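LacI family sugar-binding transcriptional regulator (Enterococcus faecalis V583, PDB 4RK0) binds ribose between its two lobes and probably acts as a DNA-binding transcription regulator that responds to a sugar. Local coordinates at residues N19-Q24 with Q231-L236; L226-Q231 with Q263-F268. All coordinates share one frame; numbering follows the deposited sequence.

Contact 1: residues N19-Q24 with Q231-L236. With RIB (alpha-D-ribofuranose), chain E.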
loop_
_atom_site.group_PDB
_atom_site.type_symbol
_atom_site.label_atom_id
_atom_site.label_comp_id
_atom_site.label_asym_id
_atom_site.label_seq_id
_atom_site.Cartn_x
_atom_site.Cartn_y
_atom_site.Cartn_z
ATOM N N ASN A 19 -3.342 -3.540 0.694
ATOM C CA ASN A 19 -3.043 -3.827 2.077
ATOM C C ASN A 19 -1.525 -3.659 2.195
ATOM O O ASN A 19 -0.765 -4.327 1.478
ATOM C CB ASN A 19 -3.449 -5.249 2.402
ATOM C CG ASN A 19 -3.107 -5.659 3.806
ATOM O OD1 ASN A 19 -2.317 -5.039 4.508
ATOM N ND2 ASN A 19 -3.700 -6.752 4.217
ATOM N N PRO A 20 -1.074 -2.735 3.037
ATOM C CA PRO A 20 0.391 -2.539 3.179
ATOM C C PRO A 20 1.144 -3.855 3.441
ATOM O O PRO A 20 2.316 -3.954 3.098
ATOM C CB PRO A 20 0.534 -1.601 4.386
ATOM C CG PRO A 20 -0.818 -1.120 4.708
ATOM C CD PRO A 20 -1.857 -1.903 3.969
ATOM N N PHE A 21 0.491 -4.841 4.066
ATOM C CA PHE A 21 1.111 -6.155 4.242
ATOM C C PHE A 21 1.593 -6.737 2.926
ATOM O O PHE A 21 2.751 -7.185 2.833
ATOM C CB PHE A 21 0.175 -7.141 4.941
ATOM C CG PHE A 21 0.768 -8.504 5.107
ATOM C CD1 PHE A 21 1.616 -8.756 6.152
ATOM C CD2 PHE A 21 0.524 -9.498 4.186
ATOM C CE1 PHE A 21 2.203 -10.000 6.316
ATOM C CE2 PHE A 21 1.131 -10.733 4.320
ATOM C CZ PHE A 21 1.971 -10.983 5.415
ATOM N N PHE A 22 0.734 -6.778 1.914
ATOM C CA PHE A 22 1.102 -7.435 0.651
ATOM C C PHE A 22 1.993 -6.556 -0.185
ATOM O O PHE A 22 2.807 -7.046 -0.935
ATOM C CB PHE A 22 -0.110 -7.849 -0.139
ATOM C CG PHE A 22 -0.880 -8.946 0.520
ATOM C CD1 PHE A 22 -0.314 -10.190 0.698
ATOM C CD2 PHE A 22 -2.117 -8.702 1.060
ATOM C CE1 PHE A 22 -1.008 -11.169 1.348
ATOM C CE2 PHE A 22 -2.820 -9.673 1.674
ATOM C CZ PHE A 22 -2.263 -10.921 1.829
ATOM N N ALA A 23 1.910 -5.255 0.014
ATOM C CA ALA A 23 2.864 -4.377 -0.671
ATOM C C ALA A 23 4.290 -4.616 -0.185
ATOM O O ALA A 23 5.228 -4.631 -0.991
ATOM C CB ALA A 23 2.466 -2.906 -0.514
ATOM N N GLN A 24 4.454 -4.822 1.126
ATOM C CA GLN A 24 5.781 -5.069 1.690
ATOM C C GLN A 24 6.253 -6.460 1.347
ATOM O O GLN A 24 7.438 -6.685 1.155
ATOM C CB GLN A 24 5.766 -4.864 3.196
ATOM C CG GLN A 24 5.746 -3.421 3.631
ATOM C CD GLN A 24 7.021 -2.659 3.289
ATOM O OE1 GLN A 24 8.019 -3.222 2.843
ATOM N NE2 GLN A 24 6.977 -1.351 3.488
ATOM N N GLN A 231 4.472 -9.639 12.053
ATOM C CA GLN A 231 4.953 -10.613 11.067
ATOM C C GLN A 231 6.149 -10.034 10.341
ATOM O O GLN A 231 6.126 -8.873 10.001
ATOM C CB GLN A 231 3.902 -10.891 9.989
ATOM C CG GLN A 231 2.636 -11.581 10.483
ATOM C CD GLN A 231 1.890 -12.209 9.336
ATOM O OE1 GLN A 231 2.405 -13.131 8.684
ATOM N NE2 GLN A 231 0.700 -11.689 9.032
ATOM N N PRO A 232 7.169 -10.863 10.053
ATOM C CA PRO A 232 8.365 -10.412 9.359
ATOM C C PRO A 232 8.178 -10.462 7.865
ATOM O O PRO A 232 8.748 -11.324 7.195
ATOM C CB PRO A 232 9.443 -11.400 9.847
ATOM C CG PRO A 232 8.689 -12.664 10.137
ATOM C CD PRO A 232 7.338 -12.206 10.648
ATOM N N VAL A 233 7.367 -9.542 7.358
ATOM C CA VAL A 233 6.831 -9.638 6.001
ATOM C C VAL A 233 7.836 -9.370 4.932
ATOM O O VAL A 233 7.820 -10.045 3.899
ATOM C CB VAL A 233 5.517 -8.802 5.736
ATOM C CG1 VAL A 233 5.703 -7.295 5.943
ATOM C CG2 VAL A 233 4.966 -9.107 4.361
ATOM N N PHE A 234 8.737 -8.416 5.164
ATOM C CA PHE A 234 9.810 -8.147 4.190
ATOM C C PHE A 234 10.636 -9.398 4.056
ATOM O O PHE A 234 10.902 -9.871 2.938
ATOM C CB PHE A 234 10.715 -6.983 4.645
ATOM C CG PHE A 234 11.671 -6.551 3.608
ATOM C CD1 PHE A 234 11.218 -5.850 2.531
ATOM C CD2 PHE A 234 12.998 -6.918 3.649
ATOM C CE1 PHE A 234 12.088 -5.435 1.528
ATOM C CE2 PHE A 234 13.885 -6.503 2.658
ATOM C CZ PHE A 234 13.432 -5.761 1.600
ATOM N N GLN A 235 10.995 -9.955 5.210
ATOM C CA GLN A 235 11.795 -11.169 5.259
ATOM C C GLN A 235 11.054 -12.370 4.708
ATOM O O GLN A 235 11.665 -13.246 4.121
ATOM C CB GLN A 235 12.222 -11.459 6.686
ATOM C CG GLN A 235 13.139 -12.676 6.820
ATOM C CD GLN A 235 13.313 -13.097 8.263
ATOM O OE1 GLN A 235 12.967 -12.366 9.184
ATOM N NE2 GLN A 235 13.855 -14.277 8.463
ATOM N N LEU A 236 9.742 -12.430 4.913
ATOM C CA LEU A 236 8.928 -13.469 4.275
ATOM C C LEU A 236 9.030 -13.390 2.752
ATOM O O LEU A 236 9.212 -14.434 2.104
ATOM C CB LEU A 236 7.466 -13.318 4.719
ATOM C CG LEU A 236 6.437 -14.250 4.113
ATOM C CD1 LEU A 236 6.791 -15.701 4.354
ATOM C CD2 LEU A 236 5.065 -13.850 4.692
HETATM O O5 RIB E . -3.124 -8.218 6.803
HETATM C C5 RIB E . -3.397 -9.025 5.668
HETATM C C4 RIB E . -3.589 -10.379 6.199
HETATM O O4 RIB E . -4.021 -11.349 5.210
HETATM C C3 RIB E . -2.180 -10.559 6.729
HETATM O O3 RIB E . -2.392 -10.715 8.134
HETATM C C2 RIB E . -1.711 -11.756 5.897
HETATM O O2 RIB E . -1.106 -12.743 6.696
HETATM C C1 RIB E . -2.895 -12.220 5.031
HETATM O O1 RIB E . -3.145 -13.609 5.158
#
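Gln231 NE2 is gripped by the ribose and by Asp214. Its bond to ribose O2 is nearly straight, with NE2 3.1 Å from O2. At the other end of the amide, OE1 is held by Thr107, which helps fix the rotation of the group. The amide also lies near Phe21, with NE2 3.5 Å from Phe21 CE1 and the two planes 29° apart. The Phe21 ring is sandwiched. Val233 CG2 sits over one face in a CH-pi contact, 3.8 Å from the ring centroid, and ribose C2 lies against the opposite face, 3.4 Å from Phe21 CE2. With CG anti to the backbone N (chi1 179°), the ring reaches from helix 20-35 into the cleft. This is the sugar site of a LacI-type, periplasmic-binding-protein-like core, where aromatic residues pack on the sugar; Phe22 CZ also approaches ribose C1, at 3.5 Å. Asn19 N-caps helix 20-35: its OD1 accepts from Phe21 N at 2.8 Å, with the donor well above the carbonyl plane. Farther from the sugar, the two helices meet through aliphatic carbons. Val233 CG1 packs on Gln24 CB at 3.7 Å, while Gln24 OE1 turns to Arg27. Leu236 CD2 approaches Phe21 CZ more loosely.

Contact 2: residues L226-Q231 with Q263-F268. With RIB (alpha-D-ribofuranose), chain E.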
loop_
_atom_site.group_PDB
_atom_site.type_symbol
_atom_site.label_atom_id
_atom_site.label_comp_id
_atom_site.label_asym_id
_atom_site.label_seq_id
_atom_site.Cartn_x
_atom_site.Cartn_y
_atom_site.Cartn_z
ATOM N N LEU A 226 -0.766 1.497 17.753
ATOM C CA LEU A 226 -1.466 0.200 17.831
ATOM C C LEU A 226 -0.510 -0.939 18.251
ATOM O O LEU A 226 0.533 -1.206 17.608
ATOM C CB LEU A 226 -2.144 -0.125 16.484
ATOM C CG LEU A 226 -2.815 -1.485 16.355
ATOM C CD1 LEU A 226 -4.005 -1.589 17.308
ATOM C CD2 LEU A 226 -3.247 -1.706 14.910
ATOM N N THR A 227 -0.912 -1.584 19.341
ATOM C CA THR A 227 -0.308 -2.790 19.870
ATOM C C THR A 227 -0.724 -3.878 18.939
ATOM O O THR A 227 -1.914 -3.970 18.573
ATOM C CB THR A 227 -0.815 -3.055 21.299
ATOM O OG1 THR A 227 -0.316 -2.042 22.181
ATOM C CG2 THR A 227 -0.361 -4.443 21.822
ATOM N N THR A 228 0.231 -4.718 18.554
ATOM C CA THR A 228 -0.004 -5.653 17.469
ATOM C C THR A 228 0.974 -6.827 17.507
ATOM O O THR A 228 1.914 -6.832 18.283
ATOM C CB THR A 228 0.134 -4.908 16.119
ATOM O OG1 THR A 228 -0.377 -5.740 15.099
ATOM C CG2 THR A 228 1.576 -4.499 15.818
ATOM N N ILE A 229 0.702 -7.834 16.701
ATOM C CA ILE A 229 1.615 -8.954 16.506
ATOM C C ILE A 229 2.362 -8.735 15.239
ATOM O O ILE A 229 1.742 -8.588 14.192
ATOM C CB ILE A 229 0.835 -10.280 16.385
ATOM C CG1 ILE A 229 0.054 -10.564 17.647
ATOM C CG2 ILE A 229 1.814 -11.427 16.094
ATOM C CD1 ILE A 229 0.794 -10.414 18.954
ATOM N N ALA A 230 3.692 -8.696 15.307
ATOM C CA ALA A 230 4.484 -8.420 14.138
ATOM C C ALA A 230 4.805 -9.682 13.333
ATOM O O ALA A 230 5.356 -10.636 13.859
ATOM C CB ALA A 230 5.809 -7.733 14.510
ATOM N N GLN A 231 4.472 -9.639 12.053
ATOM C CA GLN A 231 4.953 -10.613 11.067
ATOM C C GLN A 231 6.149 -10.034 10.341
ATOM O O GLN A 231 6.126 -8.873 10.001
ATOM C CB GLN A 231 3.902 -10.891 9.989
ATOM C CG GLN A 231 2.636 -11.581 10.483
ATOM C CD GLN A 231 1.890 -12.209 9.336
ATOM O OE1 GLN A 231 2.405 -13.131 8.684
ATOM N NE2 GLN A 231 0.700 -11.689 9.032
ATOM N N GLN A 263 6.254 -11.783 16.894
ATOM C CA GLN A 263 6.354 -11.272 18.280
ATOM C C GLN A 263 5.362 -10.155 18.545
ATOM O O GLN A 263 4.908 -9.468 17.599
ATOM C CB GLN A 263 7.760 -10.752 18.525
ATOM C CG GLN A 263 8.059 -9.511 17.744
ATOM C CD GLN A 263 9.513 -9.118 17.857
ATOM O OE1 GLN A 263 10.097 -9.180 18.936
ATOM N NE2 GLN A 263 10.104 -8.712 16.744
ATOM N N LEU A 264 5.014 -10.008 19.810
ATOM C CA LEU A 264 4.169 -8.924 20.294
ATOM C C LEU A 264 4.932 -7.607 20.290
ATOM O O LEU A 264 6.076 -7.544 20.728
ATOM C CB LEU A 264 3.727 -9.217 21.707
ATOM C CG LEU A 264 2.928 -8.148 22.428
ATOM C CD1 LEU A 264 1.615 -7.909 21.718
ATOM C CD2 LEU A 264 2.700 -8.571 23.880
ATOM N N ILE A 265 4.291 -6.579 19.773
ATOM C CA ILE A 265 4.801 -5.204 19.812
ATOM C C ILE A 265 3.852 -4.422 20.633
ATOM O O ILE A 265 2.752 -4.155 20.188
ATOM C CB ILE A 265 4.849 -4.548 18.428
ATOM C CG1 ILE A 265 5.633 -5.412 17.442
ATOM C CG2 ILE A 265 5.513 -3.162 18.526
ATOM C CD1 ILE A 265 7.086 -5.622 17.793
ATOM N N GLU A 266 4.251 -4.068 21.849
ATOM C CA GLU A 266 3.375 -3.351 22.736
ATOM C C GLU A 266 3.512 -1.862 22.507
ATOM O O GLU A 266 4.622 -1.307 22.555
ATOM C CB GLU A 266 3.672 -3.716 24.188
ATOM C CG GLU A 266 2.767 -3.068 25.222
ATOM C CD GLU A 266 2.851 -3.752 26.583
ATOM O OE1 GLU A 266 3.663 -4.693 26.725
ATOM O OE2 GLU A 266 2.105 -3.358 27.511
ATOM N N ARG A 267 2.375 -1.234 22.234
ATOM C CA ARG A 267 2.302 0.206 22.063
ATOM C C ARG A 267 1.308 0.769 23.053
ATOM O O ARG A 267 1.444 0.528 24.284
ATOM C CB ARG A 267 2.011 0.561 20.592
ATOM C CG ARG A 267 3.123 0.161 19.686
ATOM C CD ARG A 267 3.033 0.843 18.327
ATOM N NE ARG A 267 4.170 0.470 17.503
ATOM C CZ ARG A 267 4.178 -0.523 16.600
ATOM N NH1 ARG A 267 3.106 -1.293 16.428
ATOM N NH2 ARG A 267 5.274 -0.767 15.891
ATOM N N PHE A 268 0.300 1.505 22.587
ATOM C CA PHE A 268 -0.513 2.276 23.489
ATOM C C PHE A 268 -1.993 2.039 23.351
ATOM O O PHE A 268 -2.814 2.752 23.948
ATOM C CB PHE A 268 -0.117 3.766 23.390
ATOM C CG PHE A 268 1.241 4.033 23.957
ATOM C CD1 PHE A 268 1.416 4.176 25.334
ATOM C CD2 PHE A 268 2.370 4.040 23.146
ATOM C CE1 PHE A 268 2.674 4.379 25.878
ATOM C CE2 PHE A 268 3.642 4.242 23.690
ATOM C CZ PHE A 268 3.790 4.413 25.056
HETATM O O5 RIB E . -3.124 -8.218 6.803
HETATM C C5 RIB E . -3.397 -9.025 5.668
HETATM C C4 RIB E . -3.589 -10.379 6.199
HETATM O O4 RIB E . -4.021 -11.349 5.210
HETATM C C3 RIB E . -2.180 -10.559 6.729
HETATM O O3 RIB E . -2.392 -10.715 8.134
HETATM C C2 RIB E . -1.711 -11.756 5.897
HETATM O O2 RIB E . -1.106 -12.743 6.696
HETATM C C1 RIB E . -2.895 -12.220 5.031
HETATM O O1 RIB E . -3.145 -13.609 5.158
HETATM O O HOH W 1 -0.961 -1.438 24.624
#
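Thr227 has OG1 beside its own backbone N (chi1 -68°), which directs the hydroxyl oxygen at Arg267 N, 2.8 Å from OG1. Arg267 is extended from CG to NE, and this carries its guanidinium back to the start of the other segment. There NH1 donates to Leu226 O at 2.8 Å. The oxygen lies in the guanidinium plane, and the bond runs almost along the C=O axis. Ile265 CG2 lies over the centre of one face of the guanidinium. NH2 pairs with Glu220 in a salt bridge and also bonds Asn215, so bonds at both NH1 and NH2 fix the group's position.

Beyond these side-chain bonds, strands 228-230 and 263-265 run antiparallel. Thr228 and Ile265 form a hydrogen-bonded pair, with Ile265 N 2.8 Å from Thr228 O. Ala230 and Gln263 form another: Ala230 N is 2.7 Å from Gln263 O, but the return bond is weak. Ile229 and Leu264 make the non-hydrogen-bonded pair between them, and their CD1 atoms meet at 3.8 Å. On the other face of the sheet, Ala230 CB packs on Ile265 CG1 at 3.7 Å. A water bonds Thr227 OG1 and, weakly, Arg267 O.

The pair forms the edge of the mixed sheet within this chain, with strand 228-230 outermost. Ile229 and Leu264 face helix 109-122, touching Leu115 and His119 respectively. Leu226 packs on helix 187-199, and Thr228 OG1 bonds Asp187 at the start of that helix.

From the N terminus, the chain passes through residues 19-24 early, at the start of helix 20-35. Contact 1 closes a long loop of 206 residues when residues 231-236 return to that helix. Contact 2 closes a much shorter one: the chain leaves residues 226-231, runs through helix 233-249 and comes back along strand 257-265. The two loops cross: residues 226-231 begin within the contact 1 loop, and their partner 263-268 lies beyond residues 231-236. Gln231 belongs to both contacts and links strand 228-230 to helix 233-249. The centres of the two contacts are about 15 Å apart. Contact 1 joins two helices beside the ribose; contact 2 joins two strands at the edge of the mixed sheet.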